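Local coordinates for protein CDA peptide synthetase I (Streptomyces coelicolor, PDB 5DU9) that forms a condensation domain of a peptide synthetase and binds (2S)-2-amino-N-butyl-propanamide, at residues Ser36-Asp41 and Leu168-Leu173; Ala141-Thr144 and His150-Tyr153; Ala215-Leu220 and Ser343-Glu348. The protein carries 1 engineered substitution. All coordinates share one frame; numbering follows the deposited sequence.

Overall arrangement
Interactions 1 and 2 belong to one half of the two-lobed condensation-domain fold and interaction 3 to the other, on the opposite side of the chain's centre. Interaction 2 pairs strands 138-146 and 149-157 as a hairpin. Strand 33-40, which carries half of interaction 1, is the next neighbour in the same mixed sheet, so the two contacts touch through backbone, with centres about 10 Å apart. The chain runs from the hairpin into helix 163-182, the other half of interaction 1. Interaction 3 follows later in the sequence, its centre about 34 Å from interaction 1 and 41 Å from interaction 2. The ligand pocket includes His158, between the hairpin and helix 163-182, and Glu348, in interaction 3.

Interaction 1 (Ser36-Asp41 and Leu168-Leu173); sequences SCLEID and LFYERL
Ser36 opens the contact with a hydrogen bond to the phenol of Tyr170, OG to OH 2.8 Å, in which either hydroxyl may be the donor. OG meets the tyrosine at the ring's edge, close to its plane. The serine torsion (chi1 65°) sets OG between its own backbone N and carbonyl carbon and turns it to the helix. At Cys37 the thiol leaves for the other face of the sheet, and what remains near the helix is main chain: CA lies 3.4 Å from Tyr170 OH. Leu38 then returns to the helix side and covers the ring. Its CG sits 3.6 Å from the centroid of the Tyr170 ring and 12° off the ring normal, a CH-pi contact almost centred on the face. Leu38 CD2 also lies above the ring, near its middle, 3.7 Å from Tyr170 CD2, and Leu38 CD1 lies out over the rim, 3.5 Å from Tyr170 CD1. Tyr170 is fixed in two ways, its hydroxyl by Ser36 and the flat of its ring by Leu38, and the two buried hydroxyls pair with each other. A single long side chain bridges strand and helix, whose axes stay 10.7 Å apart and cross at -40°. Leu154 of strand 149-157 and Met382 of strand 379-384 also touch Tyr170, so helix 163-182 packs here across three adjacent strands, with 33-40 in the middle.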
loop_
_atom_site.group_PDB
_atom_site.type_symbol
_atom_site.label_atom_id
_atom_site.label_comp_id
_atom_site.label_asym_id
_atom_site.label_seq_id
_atom_site.Cartn_x
_atom_site.Cartn_y
_atom_site.Cartn_z
ATOM N N SER A 36 1.620 0.013 -8.878
ATOM C CA SER A 36 1.207 -1.378 -8.904
ATOM C C SER A 36 0.962 -1.728 -10.356
ATOM O O SER A 36 1.070 -0.865 -11.228
ATOM C CB SER A 36 -0.052 -1.610 -8.072
ATOM O OG SER A 36 -1.156 -0.924 -8.639
ATOM N N CYS A 37 0.623 -2.980 -10.624
ATOM C CA CYS A 37 0.242 -3.366 -11.972
ATOM C C CYS A 37 -0.754 -4.512 -11.944
ATOM O O CYS A 37 -0.948 -5.140 -10.906
ATOM C CB CYS A 37 1.472 -3.756 -12.796
ATOM S SG CYS A 37 2.327 -5.246 -12.236
ATOM N N LEU A 38 -1.399 -4.743 -13.085
ATOM C CA LEU A 38 -2.252 -5.907 -13.288
ATOM C C LEU A 38 -1.594 -6.849 -14.277
ATOM O O LEU A 38 -1.225 -6.439 -15.375
ATOM C CB LEU A 38 -3.632 -5.510 -13.825
ATOM C CG LEU A 38 -4.582 -4.679 -12.969
ATOM C CD1 LEU A 38 -5.857 -4.427 -13.756
ATOM C CD2 LEU A 38 -4.894 -5.361 -11.646
ATOM N N GLU A 39 -1.445 -8.108 -13.883
ATOM C CA GLU A 39 -1.023 -9.144 -14.806
ATOM C C GLU A 39 -2.272 -9.710 -15.458
ATOM O O GLU A 39 -3.119 -10.293 -14.783
ATOM C CB GLU A 39 -0.227 -10.223 -14.077
ATOM C CG GLU A 39 1.072 -9.700 -13.482
ATOM C CD GLU A 39 1.829 -10.749 -12.692
ATOM O OE1 GLU A 39 1.191 -11.703 -12.199
ATOM O OE2 GLU A 39 3.065 -10.620 -12.568
ATOM N N ILE A 40 -2.384 -9.522 -16.771
ATOM C CA ILE A 40 -3.613 -9.816 -17.498
ATOM C C ILE A 40 -3.377 -10.980 -18.460
ATOM O O ILE A 40 -2.417 -10.974 -19.227
ATOM C CB ILE A 40 -4.114 -8.558 -18.242
ATOM C CG1 ILE A 40 -4.417 -7.450 -17.226
ATOM C CG2 ILE A 40 -5.357 -8.866 -19.064
ATOM C CD1 ILE A 40 -4.385 -6.047 -17.793
ATOM N N ASP A 41 -4.259 -11.975 -18.406
ATOM C CA ASP A 41 -3.995 -13.273 -19.023
ATOM C C ASP A 41 -4.511 -13.408 -20.455
ATOM O O ASP A 41 -4.483 -14.500 -21.021
ATOM C CB ASP A 41 -4.599 -14.387 -18.156
ATOM C CG ASP A 41 -6.118 -14.324 -18.083
ATOM O OD1 ASP A 41 -6.711 -13.339 -18.570
ATOM O OD2 ASP A 41 -6.723 -15.267 -17.528
ATOM N N LEU A 168 -9.854 0.614 -6.476
ATOM C CA LEU A 168 -11.026 1.338 -6.964
ATOM C C LEU A 168 -10.835 1.726 -8.425
ATOM O O LEU A 168 -11.758 1.620 -9.238
ATOM C CB LEU A 168 -11.295 2.589 -6.127
ATOM C CG LEU A 168 -11.802 2.390 -4.697
ATOM C CD1 LEU A 168 -11.829 3.727 -3.974
ATOM C CD2 LEU A 168 -13.179 1.750 -4.679
ATOM N N PHE A 169 -9.626 2.170 -8.751
ATOM C CA PHE A 169 -9.300 2.561 -10.114
ATOM C C PHE A 169 -9.415 1.390 -11.088
ATOM O O PHE A 169 -10.074 1.499 -12.123
ATOM C CB PHE A 169 -7.887 3.140 -10.186
ATOM C CG PHE A 169 -7.374 3.283 -11.590
ATOM C CD1 PHE A 169 -7.735 4.370 -12.361
ATOM C CD2 PHE A 169 -6.551 2.317 -12.144
ATOM C CE1 PHE A 169 -7.277 4.499 -13.659
ATOM C CE2 PHE A 169 -6.088 2.440 -13.442
ATOM C CZ PHE A 169 -6.451 3.533 -14.199
ATOM N N TYR A 170 -8.769 0.275 -10.758
ATOM C CA TYR A 170 -8.721 -0.872 -11.664
ATOM C C TYR A 170 -10.119 -1.407 -11.964
ATOM O O TYR A 170 -10.438 -1.728 -13.108
ATOM C CB TYR A 170 -7.867 -1.994 -11.074
ATOM C CG TYR A 170 -6.373 -1.775 -11.108
ATOM C CD1 TYR A 170 -5.735 -1.304 -12.247
ATOM C CD2 TYR A 170 -5.596 -2.069 -9.997
ATOM C CE1 TYR A 170 -4.363 -1.121 -12.274
ATOM C CE2 TYR A 170 -4.233 -1.895 -10.013
ATOM C CZ TYR A 170 -3.618 -1.423 -11.156
ATOM O OH TYR A 170 -2.254 -1.245 -11.169
ATOM N N GLU A 171 -10.949 -1.506 -10.930
ATOM C CA GLU A 171 -12.306 -2.007 -11.099
ATOM C C GLU A 171 -13.112 -1.103 -12.023
ATOM O O GLU A 171 -13.852 -1.584 -12.879
ATOM C CB GLU A 171 -13.014 -2.135 -9.748
ATOM C CG GLU A 171 -12.497 -3.272 -8.880
ATOM C CD GLU A 171 -13.512 -3.757 -7.861
ATOM O OE1 GLU A 171 -14.487 -3.025 -7.587
ATOM O OE2 GLU A 171 -13.332 -4.873 -7.330
ATOM N N ARG A 172 -12.971 0.207 -11.850
ATOM C CA ARG A 172 -13.699 1.159 -12.686
ATOM C C ARG A 172 -13.204 1.098 -14.129
ATOM O O ARG A 172 -14.000 1.126 -15.073
ATOM C CB ARG A 172 -13.559 2.581 -12.136
ATOM C CG ARG A 172 -14.167 3.662 -13.022
ATOM C CD ARG A 172 -15.639 3.408 -13.301
ATOM N NE ARG A 172 -16.235 4.468 -14.109
ATOM C CZ ARG A 172 -17.430 4.388 -14.688
ATOM N NH1 ARG A 172 -18.165 3.292 -14.560
ATOM N NH2 ARG A 172 -17.887 5.404 -15.407
ATOM N N LEU A 173 -11.887 1.021 -14.293
ATOM C CA LEU A 173 -11.282 0.936 -15.618
ATOM C C LEU A 173 -11.839 -0.251 -16.388
ATOM O O LEU A 173 -12.228 -0.126 -17.551
ATOM C CB LEU A 173 -9.762 0.816 -15.510
ATOM C CG LEU A 173 -9.009 0.700 -16.838
ATOM C CD1 LEU A 173 -9.080 2.007 -17.606
ATOM C CD2 LEU A 173 -7.563 0.292 -16.604
#

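Interaction 2 (Ala141-Thr144 and His150-Tyr153); sequences ALFT and HLYY
Phe143 and Leu151 form the tight centre of this antiparallel pairing. The bond from Phe143 N to Leu151 O is short and nearly straight, 2.7 Å with 177° at the hydrogen, and the return bond from Leu151 N to Phe143 O measures 2.9 Å. Their side chains run side by side, with Phe143 CD2 3.6 Å from Leu151 CD2. Next along the same face, Tyr153 CB meets the edge of the Phe143 ring, in its plane, 4.0 Å from Phe143 CE2. Ala141 and Tyr153 make the second hydrogen-bonded pair, less evenly: Tyr153 N to Ala141 O is 2.8 Å, whereas Ala141 N to Tyr153 O stretches to 3.2 Å.

Looser are the non-hydrogen-bonded pair Leu142 and Tyr152, whose side chains come no nearer than 4.4 Å, Leu142 CD1 to Tyr152 CD2, and the partly exposed end at Thr144. Leu142 has its CG opposite the backbone N (chi1 178°) and leans along the diagonal to His150, Leu142 CD1 to His150 CD2 3.8 Å. Thr144 CA lies over one face of the His150 imidazole, offset toward its rim, in a CH-pi contact. Polar ends on this face are held from outside, Thr144 OG1 by His105, His150 ND1 by Gly148 O and Tyr152 OH by His140. The hairpin lies between strands 103-107 and 33-40; helix 46-58 covers its Leu142 face, and helix 114-126 the other, where Trp121 meets Phe143 edge-to-face.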
loop_
_atom_site.group_PDB
_atom_site.type_symbol
_atom_site.label_atom_id
_atom_site.label_comp_id
_atom_site.label_asym_id
_atom_site.label_seq_id
_atom_site.Cartn_x
_atom_site.Cartn_y
_atom_site.Cartn_z
ATOM N N ALA A 141 0.693 2.630 -18.459
ATOM C CA ALA A 141 1.233 1.891 -19.592
ATOM C C ALA A 141 0.624 0.503 -19.691
ATOM O O ALA A 141 0.463 -0.190 -18.688
ATOM C CB ALA A 141 2.747 1.791 -19.487
ATOM N N LEU A 142 0.280 0.120 -20.916
ATOM C CA LEU A 142 -0.145 -1.236 -21.224
ATOM C C LEU A 142 0.994 -1.935 -21.945
ATOM O O LEU A 142 1.421 -1.490 -23.008
ATOM C CB LEU A 142 -1.407 -1.237 -22.089
ATOM C CG LEU A 142 -1.921 -2.616 -22.514
ATOM C CD1 LEU A 142 -2.475 -3.377 -21.315
ATOM C CD2 LEU A 142 -2.966 -2.492 -23.610
ATOM N N PHE A 143 1.500 -3.009 -21.351
ATOM C CA PHE A 143 2.527 -3.822 -21.987
ATOM C C PHE A 143 1.902 -5.041 -22.652
ATOM O O PHE A 143 1.034 -5.687 -22.069
ATOM C CB PHE A 143 3.572 -4.279 -20.970
ATOM C CG PHE A 143 4.333 -3.158 -20.328
ATOM C CD1 PHE A 143 5.516 -2.699 -20.885
ATOM C CD2 PHE A 143 3.875 -2.571 -19.160
ATOM C CE1 PHE A 143 6.222 -1.673 -20.292
ATOM C CE2 PHE A 143 4.581 -1.544 -18.564
ATOM C CZ PHE A 143 5.756 -1.097 -19.131
ATOM N N THR A 144 2.337 -5.336 -23.873
ATOM C CA THR A 144 2.051 -6.618 -24.507
ATOM C C THR A 144 3.265 -7.514 -24.282
ATOM O O THR A 144 4.388 -7.128 -24.607
ATOM C CB THR A 144 1.762 -6.470 -26.012
ATOM O OG1 THR A 144 0.652 -5.585 -26.205
ATOM C CG2 THR A 144 1.444 -7.824 -26.639
ATOM N N HIS A 150 -0.804 -9.594 -21.059
ATOM C CA HIS A 150 -0.586 -8.162 -20.926
ATOM C C HIS A 150 -0.219 -7.777 -19.503
ATOM O O HIS A 150 -0.377 -8.560 -18.564
ATOM C CB HIS A 150 -1.830 -7.384 -21.360
ATOM C CG HIS A 150 -1.981 -7.272 -22.846
ATOM N ND1 HIS A 150 -2.362 -8.332 -23.639
ATOM C CD2 HIS A 150 -1.797 -6.224 -23.681
ATOM C CE1 HIS A 150 -2.406 -7.941 -24.899
ATOM N NE2 HIS A 150 -2.072 -6.665 -24.954
ATOM N N LEU A 151 0.281 -6.556 -19.361
ATOM C CA LEU A 151 0.560 -5.984 -18.056
ATOM C C LEU A 151 0.132 -4.528 -18.083
ATOM O O LEU A 151 0.560 -3.775 -18.957
ATOM C CB LEU A 151 2.047 -6.116 -17.708
ATOM C CG LEU A 151 2.475 -5.759 -16.284
ATOM C CD1 LEU A 151 3.713 -6.548 -15.897
ATOM C CD2 LEU A 151 2.745 -4.265 -16.145
ATOM N N TYR A 152 -0.730 -4.144 -17.146
ATOM C CA TYR A 152 -1.140 -2.751 -17.009
ATOM C C TYR A 152 -0.432 -2.137 -15.818
ATOM O O TYR A 152 -0.626 -2.583 -14.691
ATOM C CB TYR A 152 -2.657 -2.625 -16.828
ATOM C CG TYR A 152 -3.138 -1.192 -16.905
ATOM C CD1 TYR A 152 -2.928 -0.304 -15.854
ATOM C CD2 TYR A 152 -3.785 -0.719 -18.039
ATOM C CE1 TYR A 152 -3.353 1.010 -15.932
ATOM C CE2 TYR A 152 -4.217 0.588 -18.120
ATOM C CZ TYR A 152 -3.998 1.447 -17.065
ATOM O OH TYR A 152 -4.423 2.752 -17.150
ATOM N N TYR A 153 0.376 -1.110 -16.074
ATOM C CA TYR A 153 1.104 -0.406 -15.023
ATOM C C TYR A 153 0.408 0.882 -14.625
ATOM O O TYR A 153 0.103 1.724 -15.466
ATOM C CB TYR A 153 2.530 -0.098 -15.482
ATOM C CG TYR A 153 3.266 0.932 -14.640
ATOM C CD1 TYR A 153 3.678 0.643 -13.344
ATOM C CD2 TYR A 153 3.576 2.182 -15.158
ATOM C CE1 TYR A 153 4.361 1.577 -12.584
ATOM C CE2 TYR A 153 4.261 3.123 -14.405
ATOM C CZ TYR A 153 4.656 2.813 -13.122
ATOM O OH TYR A 153 5.342 3.753 -12.381
#

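Interaction 3 (Ala215-Leu220 and Ser343-Glu348); sequences AYWTGL and SRFRGE
Trp217 and Phe345 carry the contact. The pyrrole corner of the indole presses against the root of the phenylalanine side chain: Trp217 CD1 lies 3.6 Å from Phe345 CB, and Trp217 NE1 is 3.8 Å from the same carbon. The planes are nearly parallel, at 23°, but the groups have slid past one another in opposite directions, so the indole's five-membered ring and the phenyl ring stand 5.6 Å apart at their centroids and barely overlap. This is van der Waals packing at a ring corner, with no hydrogen bond across the segments. With CG of Phe345 roughly opposite its backbone N (chi1 -161°), the phenyl ring extends past the indole corner and goes on to meet Tyr210.

The indole is held from further directions. Tyr216, the preceding residue, sets CE2 over the six-membered ring of the indole, and Trp217 NE1 donates to His342 O, just ahead of 343-348, which satisfies this buried N-H and ties the helix to the loop. Beyond Phe345, Arg346 occupies the N-cap position of helix 347-354 and forms a salt bridge with Glu348, NE to OE2 2.7 Å, on the syn side though 28° out of the carboxylate plane. Two weaker bonds from NH2 support it, while NH1 and NH2 also donate to Val309 O and Ser310 O. Glu348, three residues after Phe345, belongs to the (2S)-2-amino-N-butyl-propanamide pocket. Helix 208-220 packs on the loop between helices 325-341 and 347-354, with Leu313 and Pro314 of strand 311-318 and Leu350 also against Trp217, and helix 194-205 reaching Phe345 through Tyr204.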
loop_
_atom_site.group_PDB
_atom_site.type_symbol
_atom_site.label_atom_id
_atom_site.label_comp_id
_atom_site.label_asym_id
_atom_site.label_seq_id
_atom_site.Cartn_x
_atom_site.Cartn_y
_atom_site.Cartn_z
ATOM N N ALA A 215 -3.954 10.718 24.089
ATOM C CA ALA A 215 -3.538 10.196 25.383
ATOM C C ALA A 215 -3.214 8.707 25.300
ATOM O O ALA A 215 -2.235 8.241 25.890
ATOM C CB ALA A 215 -4.621 10.441 26.420
ATOM N N TYR A 216 -4.041 7.962 24.574
ATOM C CA TYR A 216 -3.820 6.528 24.410
ATOM C C TYR A 216 -2.461 6.245 23.788
ATOM O O TYR A 216 -1.685 5.442 24.305
ATOM C CB TYR A 216 -4.910 5.898 23.540
ATOM C CG TYR A 216 -4.606 4.464 23.153
ATOM C CD1 TYR A 216 -4.826 3.425 24.046
ATOM C CD2 TYR A 216 -4.094 4.153 21.898
ATOM C CE1 TYR A 216 -4.546 2.116 23.702
ATOM C CE2 TYR A 216 -3.814 2.844 21.541
ATOM C CZ TYR A 216 -4.041 1.832 22.447
ATOM O OH TYR A 216 -3.762 0.534 22.100
ATOM N N TRP A 217 -2.175 6.912 22.678
ATOM C CA TRP A 217 -0.970 6.615 21.916
ATOM C C TRP A 217 0.295 7.107 22.608
ATOM O O TRP A 217 1.308 6.410 22.619
ATOM C CB TRP A 217 -1.073 7.213 20.514
ATOM C CG TRP A 217 -1.957 6.405 19.631
ATOM C CD1 TRP A 217 -3.176 6.762 19.130
ATOM C CD2 TRP A 217 -1.701 5.079 19.161
ATOM N NE1 TRP A 217 -3.690 5.741 18.368
ATOM C CE2 TRP A 217 -2.803 4.696 18.370
ATOM C CE3 TRP A 217 -0.645 4.177 19.326
ATOM C CZ2 TRP A 217 -2.879 3.456 17.751
ATOM C CZ3 TRP A 217 -0.723 2.946 18.700
ATOM C CH2 TRP A 217 -1.831 2.596 17.931
ATOM N N THR A 218 0.246 8.299 23.191
ATOM C CA THR A 218 1.418 8.819 23.884
ATOM C C THR A 218 1.716 7.970 25.114
ATOM O O THR A 218 2.878 7.726 25.438
ATOM C CB THR A 218 1.240 10.288 24.295
ATOM O OG1 THR A 218 0.034 10.442 25.054
ATOM C CG2 THR A 218 1.188 11.177 23.064
ATOM N N GLY A 219 0.665 7.503 25.779
ATOM C CA GLY A 219 0.818 6.669 26.961
ATOM C C GLY A 219 1.552 5.372 26.680
ATOM O O GLY A 219 2.337 4.906 27.508
ATOM N N LEU A 220 1.301 4.792 25.508
ATOM C CA LEU A 220 1.916 3.525 25.114
ATOM C C LEU A 220 3.415 3.631 24.851
ATOM O O LEU A 220 4.127 2.628 24.906
ATOM C CB LEU A 220 1.248 2.973 23.847
ATOM C CG LEU A 220 -0.115 2.280 23.931
ATOM C CD1 LEU A 220 -0.442 1.667 22.572
ATOM C CD2 LEU A 220 -0.153 1.216 25.018
ATOM N N SER A 343 -7.713 4.305 15.922
ATOM C CA SER A 343 -7.064 4.333 14.613
ATOM C C SER A 343 -7.101 5.684 13.896
ATOM O O SER A 343 -6.372 5.880 12.924
ATOM C CB SER A 343 -7.701 3.276 13.703
ATOM O OG SER A 343 -9.049 3.609 13.397
ATOM N N ARG A 344 -7.936 6.617 14.350
ATOM C CA ARG A 344 -8.059 7.891 13.643
ATOM C C ARG A 344 -6.911 8.838 13.975
ATOM O O ARG A 344 -6.691 9.820 13.273
ATOM C CB ARG A 344 -9.397 8.564 13.952
ATOM C CG ARG A 344 -10.589 7.775 13.443
ATOM C CD ARG A 344 -11.854 8.617 13.349
ATOM N NE ARG A 344 -11.869 9.434 12.135
ATOM C CZ ARG A 344 -12.967 9.953 11.588
ATOM N NH1 ARG A 344 -14.153 9.743 12.140
ATOM N NH2 ARG A 344 -12.878 10.680 10.478
ATOM N N PHE A 345 -6.169 8.546 15.035
ATOM C CA PHE A 345 -5.033 9.388 15.377
ATOM C C PHE A 345 -3.923 9.136 14.369
ATOM O O PHE A 345 -3.594 7.994 14.079
ATOM C CB PHE A 345 -4.541 9.121 16.795
ATOM C CG PHE A 345 -3.707 10.233 17.355
ATOM C CD1 PHE A 345 -4.303 11.394 17.820
ATOM C CD2 PHE A 345 -2.331 10.124 17.408
ATOM C CE1 PHE A 345 -3.540 12.424 18.328
ATOM C CE2 PHE A 345 -1.562 11.153 17.917
ATOM C CZ PHE A 345 -2.167 12.302 18.377
ATOM N N ARG A 346 -3.355 10.214 13.838
ATOM C CA ARG A 346 -2.385 10.117 12.755
ATOM C C ARG A 346 -1.021 9.661 13.245
ATOM O O ARG A 346 -0.506 10.173 14.230
ATOM C CB ARG A 346 -2.251 11.468 12.049
ATOM C CG ARG A 346 -3.527 11.950 11.370
ATOM C CD ARG A 346 -3.976 11.007 10.267
ATOM N NE ARG A 346 -2.917 10.781 9.290
ATOM C CZ ARG A 346 -3.002 9.947 8.258
ATOM N NH1 ARG A 346 -4.110 9.243 8.042
ATOM N NH2 ARG A 346 -1.966 9.814 7.439
ATOM N N GLY A 347 -0.435 8.700 12.540
ATOM C CA GLY A 347 0.870 8.185 12.906
ATOM C C GLY A 347 1.922 9.273 12.907
ATOM O O GLY A 347 2.799 9.317 13.773
ATOM N N GLU A 348 1.831 10.171 11.934
ATOM C CA GLU A 348 2.813 11.240 11.817
ATOM C C GLU A 348 2.633 12.268 12.934
ATOM O O GLU A 348 3.581 12.954 13.314
ATOM C CB GLU A 348 2.731 11.909 10.438
ATOM C CG GLU A 348 1.424 12.637 10.128
ATOM C CD GLU A 348 0.343 11.745 9.544
ATOM O OE1 GLU A 348 0.492 10.504 9.545
ATOM O OE2 GLU A 348 -0.673 12.305 9.077
#